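PDB 3N6X: putative glutathionylspermidine synthase from Methylobacillus flagellatus, which probably acts as an ATP-dependent ligase of the circularly permuted ATP-grasp type, its assignment as a glutathionylspermidine synthase being putative. Local coordinates for residues A[77-82]-A[467-472]. Numbering follows the deposited sequence.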
ATOM      1  N   ARG A  77      13.226  -9.607   5.405  1.00 39.83           N
ATOM      2  CA  ARG A  77      12.447  -9.228   6.564  1.00 38.56           C
ATOM      3  C   ARG A  77      11.626 -10.475   6.904  1.00 41.16           C
ATOM      4  O   ARG A  77      10.739 -10.846   6.142  1.00 40.84           O
ATOM      5  CB  ARG A  77      11.541  -8.024   6.206  1.00 38.35           C
ATOM      6  CG  ARG A  77      10.546  -7.646   7.269  1.00 47.82           C
ATOM      7  CD  ARG A  77      11.164  -6.732   8.296  1.00 54.62           C
ATOM      8  NE  ARG A  77      10.217  -6.381   9.347  1.00 63.84           N
ATOM      9  CZ  ARG A  77       9.335  -5.390   9.255  1.00 76.12           C
ATOM     10  NH1 ARG A  77       9.248  -4.668   8.141  1.00 63.42           N
ATOM     11  NH2 ARG A  77       8.514  -5.128  10.265  1.00 58.42           N
ATOM     12  N   ILE A  78      12.023 -11.210   7.949  1.00 38.33           N
ATOM     13  CA  ILE A  78      11.359 -12.483   8.284  1.00 37.11           C
ATOM     14  C   ILE A  78      10.304 -12.295   9.353  1.00 40.13           C
ATOM     15  O   ILE A  78      10.580 -11.686  10.375  1.00 40.96           O
ATOM     16  CB  ILE A  78      12.379 -13.617   8.658  1.00 39.40           C
ATOM     17  CG1 ILE A  78      13.587 -13.638   7.683  1.00 39.55           C
ATOM     18  CG2 ILE A  78      11.683 -14.985   8.704  1.00 38.46           C
ATOM     19  CD1 ILE A  78      14.753 -14.547   8.111  1.00 42.05           C
ATOM     20  N   LEU A  79       9.089 -12.830   9.115  1.00 35.37           N
ATOM     21  CA  LEU A  79       7.979 -12.782  10.069  1.00 34.29           C
ATOM     22  C   LEU A  79       7.507 -14.189  10.344  1.00 37.84           C
ATOM     23  O   LEU A  79       7.412 -14.988   9.421  1.00 38.11           O
ATOM     24  CB  LEU A  79       6.808 -11.927   9.519  1.00 33.89           C
ATOM     25  CG  LEU A  79       7.142 -10.462   9.134  1.00 38.26           C
ATOM     26  CD1 LEU A  79       6.039  -9.859   8.282  1.00 38.65           C
ATOM     27  CD2 LEU A  79       7.390  -9.599  10.370  1.00 38.80           C
ATOM     28  N   SER A  80       7.235 -14.514  11.615  1.00 34.64           N
ATOM     29  CA  SER A  80       6.772 -15.853  11.986  1.00 34.17           C
ATOM     30  C   SER A  80       5.331 -16.073  11.579  1.00 36.19           C
ATOM     31  O   SER A  80       4.597 -15.109  11.336  1.00 35.06           O
ATOM     32  CB  SER A  80       6.942 -16.087  13.490  1.00 38.58           C
ATOM     33  OG  SER A  80       6.033 -15.318  14.262  1.00 45.34           O
ATOM     34  N   ALA A  81       4.906 -17.334  11.546  1.00 32.92           N
ATOM     35  CA  ALA A  81       3.534 -17.692  11.225  1.00 33.77           C
ATOM     36  C   ALA A  81       2.542 -17.044  12.189  1.00 39.16           C
ATOM     37  O   ALA A  81       1.456 -16.659  11.767  1.00 38.91           O
ATOM     38  CB  ALA A  81       3.367 -19.205  11.244  1.00 34.56           C
ATOM     39  N   SER A  82       2.914 -16.908  13.475  1.00 37.03           N
ATOM     40  CA  SER A  82       2.003 -16.328  14.468  1.00 37.24           C
ATOM     41  C   SER A  82       1.930 -14.793  14.363  1.00 39.86           C
ATOM     42  O   SER A  82       0.833 -14.233  14.473  1.00 38.52           O
ATOM     43  CB  SER A  82       2.351 -16.794  15.885  1.00 40.72           C
ATOM     44  OG  SER A  82       3.587 -16.259  16.326  1.00 53.95           O
ATOM     45  N   LYS A 467      13.400  -4.848   0.284  1.00 48.09           N
ATOM     46  CA  LYS A 467      13.798  -6.140   0.821  1.00 45.73           C
ATOM     47  C   LYS A 467      12.722  -7.133   0.466  1.00 47.35           C
ATOM     48  O   LYS A 467      11.583  -6.736   0.204  1.00 47.88           O
ATOM     49  CB  LYS A 467      13.901  -6.069   2.354  1.00 46.52           C
ATOM     50  CG  LYS A 467      15.126  -5.359   2.880  1.00 45.56           C
ATOM     51  CD  LYS A 467      15.073  -5.298   4.384  1.00 48.94           C
ATOM     52  CE  LYS A 467      16.371  -4.827   4.989  1.00 59.46           C
ATOM     53  NZ  LYS A 467      17.246  -5.967   5.358  1.00 61.52           N
ATOM     54  N   ASP A 468      13.048  -8.422   0.511  1.00 41.06           N
ATOM     55  CA  ASP A 468      12.062  -9.484   0.357  1.00 39.21           C
ATOM     56  C   ASP A 468      11.451  -9.701   1.739  1.00 39.84           C
ATOM     57  O   ASP A 468      12.157  -9.568   2.737  1.00 41.00           O
ATOM     58  CB  ASP A 468      12.754 -10.780  -0.123  1.00 40.57           C
ATOM     59  CG  ASP A 468      11.829 -11.947  -0.438  1.00 39.59           C
ATOM     60  OD1 ASP A 468      10.588 -11.744  -0.442  1.00 38.05           O
ATOM     61  OD2 ASP A 468      12.341 -13.057  -0.689  1.00 39.77           O
ATOM     62  N   THR A 469      10.148  -9.982   1.812  1.00 33.84           N
ATOM     63  CA  THR A 469       9.484 -10.261   3.093  1.00 32.78           C
ATOM     64  C   THR A 469       9.110 -11.723   3.139  1.00 35.52           C
ATOM     65  O   THR A 469       8.338 -12.201   2.291  1.00 32.93           O
ATOM     66  CB  THR A 469       8.247  -9.344   3.309  1.00 37.14           C
ATOM     67  OG1 THR A 469       8.629  -7.989   3.131  1.00 34.25           O
ATOM     68  CG2 THR A 469       7.611  -9.526   4.692  1.00 31.65           C
ATOM     69  N   TRP A 470       9.653 -12.441   4.124  1.00 33.38           N
ATOM     70  CA  TRP A 470       9.391 -13.864   4.294  1.00 33.84           C
ATOM     71  C   TRP A 470       8.349 -14.099   5.366  1.00 36.98           C
ATOM     72  O   TRP A 470       8.525 -13.660   6.501  1.00 37.17           O
ATOM     73  CB  TRP A 470      10.675 -14.599   4.686  1.00 33.23           C
ATOM     74  CG  TRP A 470      11.727 -14.682   3.615  1.00 34.83           C
ATOM     75  CD1 TRP A 470      11.662 -14.188   2.343  1.00 37.77           C
ATOM     76  CD2 TRP A 470      12.997 -15.332   3.730  1.00 35.06           C
ATOM     77  NE1 TRP A 470      12.828 -14.463   1.668  1.00 37.56           N
ATOM     78  CE2 TRP A 470      13.667 -15.168   2.496  1.00 39.18           C
ATOM     79  CE3 TRP A 470      13.642 -16.040   4.766  1.00 36.19           C
ATOM     80  CZ2 TRP A 470      14.939 -15.704   2.259  1.00 38.58           C
ATOM     81  CZ3 TRP A 470      14.910 -16.550   4.538  1.00 37.94           C
ATOM     82  CH2 TRP A 470      15.543 -16.388   3.296  1.00 38.72           C
ATOM     83  N   ILE A 471       7.268 -14.800   5.020  1.00 32.59           N
ATOM     84  CA  ILE A 471       6.277 -15.218   5.998  1.00 31.75           C
ATOM     85  C   ILE A 471       6.451 -16.713   6.166  1.00 36.87           C
ATOM     86  O   ILE A 471       6.365 -17.462   5.184  1.00 36.11           O
ATOM     87  CB  ILE A 471       4.812 -14.792   5.621  1.00 34.54           C
ATOM     88  CG1 ILE A 471       4.558 -13.291   5.964  1.00 35.37           C
ATOM     89  CG2 ILE A 471       3.784 -15.651   6.365  1.00 33.75           C
ATOM     90  CD1 ILE A 471       5.202 -12.250   5.080  1.00 34.91           C
ATOM     91  N   LEU A 472       6.816 -17.142   7.377  1.00 34.41           N
ATOM     92  CA  LEU A 472       7.051 -18.560   7.662  1.00 34.42           C
ATOM     93  C   LEU A 472       5.758 -19.335   7.768  1.00 38.95           C
ATOM     94  O   LEU A 472       4.772 -18.814   8.292  1.00 38.45           O
ATOM     95  CB  LEU A 472       7.919 -18.742   8.917  1.00 34.01           C
ATOM     96  CG  LEU A 472       9.301 -18.061   8.881  1.00 37.43           C
ATOM     97  CD1 LEU A 472      10.191 -18.601   9.978  1.00 36.76           C
ATOM     98  CD2 LEU A 472       9.988 -18.216   7.479  1.00 36.40           C
TER
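Arg77 to Leu79 and Thr469 to Ile471 run side by side as parallel strands, their axes 4.6 Å apart at closest approach and 17° from exactly parallel. Four backbone hydrogen bonds join them. Arg77 N donates to Asp468 O at 2.9 Å, and Trp470 N returns a bond to Arg77 O. Leu79 N then reaches Trp470 O at 2.8 Å. Leu472 N closes the set on Leu79 O at 3.0 Å, one residue past the strand.

Ile78 and Trp470 share one face of the sheet; Leu472, just past the strand, leans in against Ile78. Ile78 lies alongside the indole and points the same way. Its CG1 is 3.8 Å from Trp470 CE3, and its CD1 also meets the benzo part of the ring. The CG2 branch, anti to the backbone N, turns to Leu472 and comes within 3.8 Å of Leu472 CD2. Trp470 NE1 donates to Asp468 OD2 at 2.8 Å. The carboxylate oxygen lies in the indole plane, but the donor comes from above the carboxylate plane. Asp468 OD2 also takes a salt bridge from Arg177, so two donors grip it. Phe188 and Tyr191 pack on the same indole. A leucine in place of Trp470 would probably leave Asp468 without its indole donor and open a gap beside Ile78.

Arg77, Leu79, Thr469 and Ile471 lie on the other face. Leu79 CD1 touches Thr469 CG2 at 3.9 Å and also meets Ile471 CD1; Leu429 lies against Leu79 and Thr469. The end of Arg77 leads off to a salt bridge with Glu12.

Ser80, the one residue between strand 77-79 and helix 81-105, is the N-cap of that helix. The short strand adds a parallel neighbour to strand 464-471, whose other partner, 446-450, is antiparallel, within the mixed sheet of this ATP-grasp-family protein.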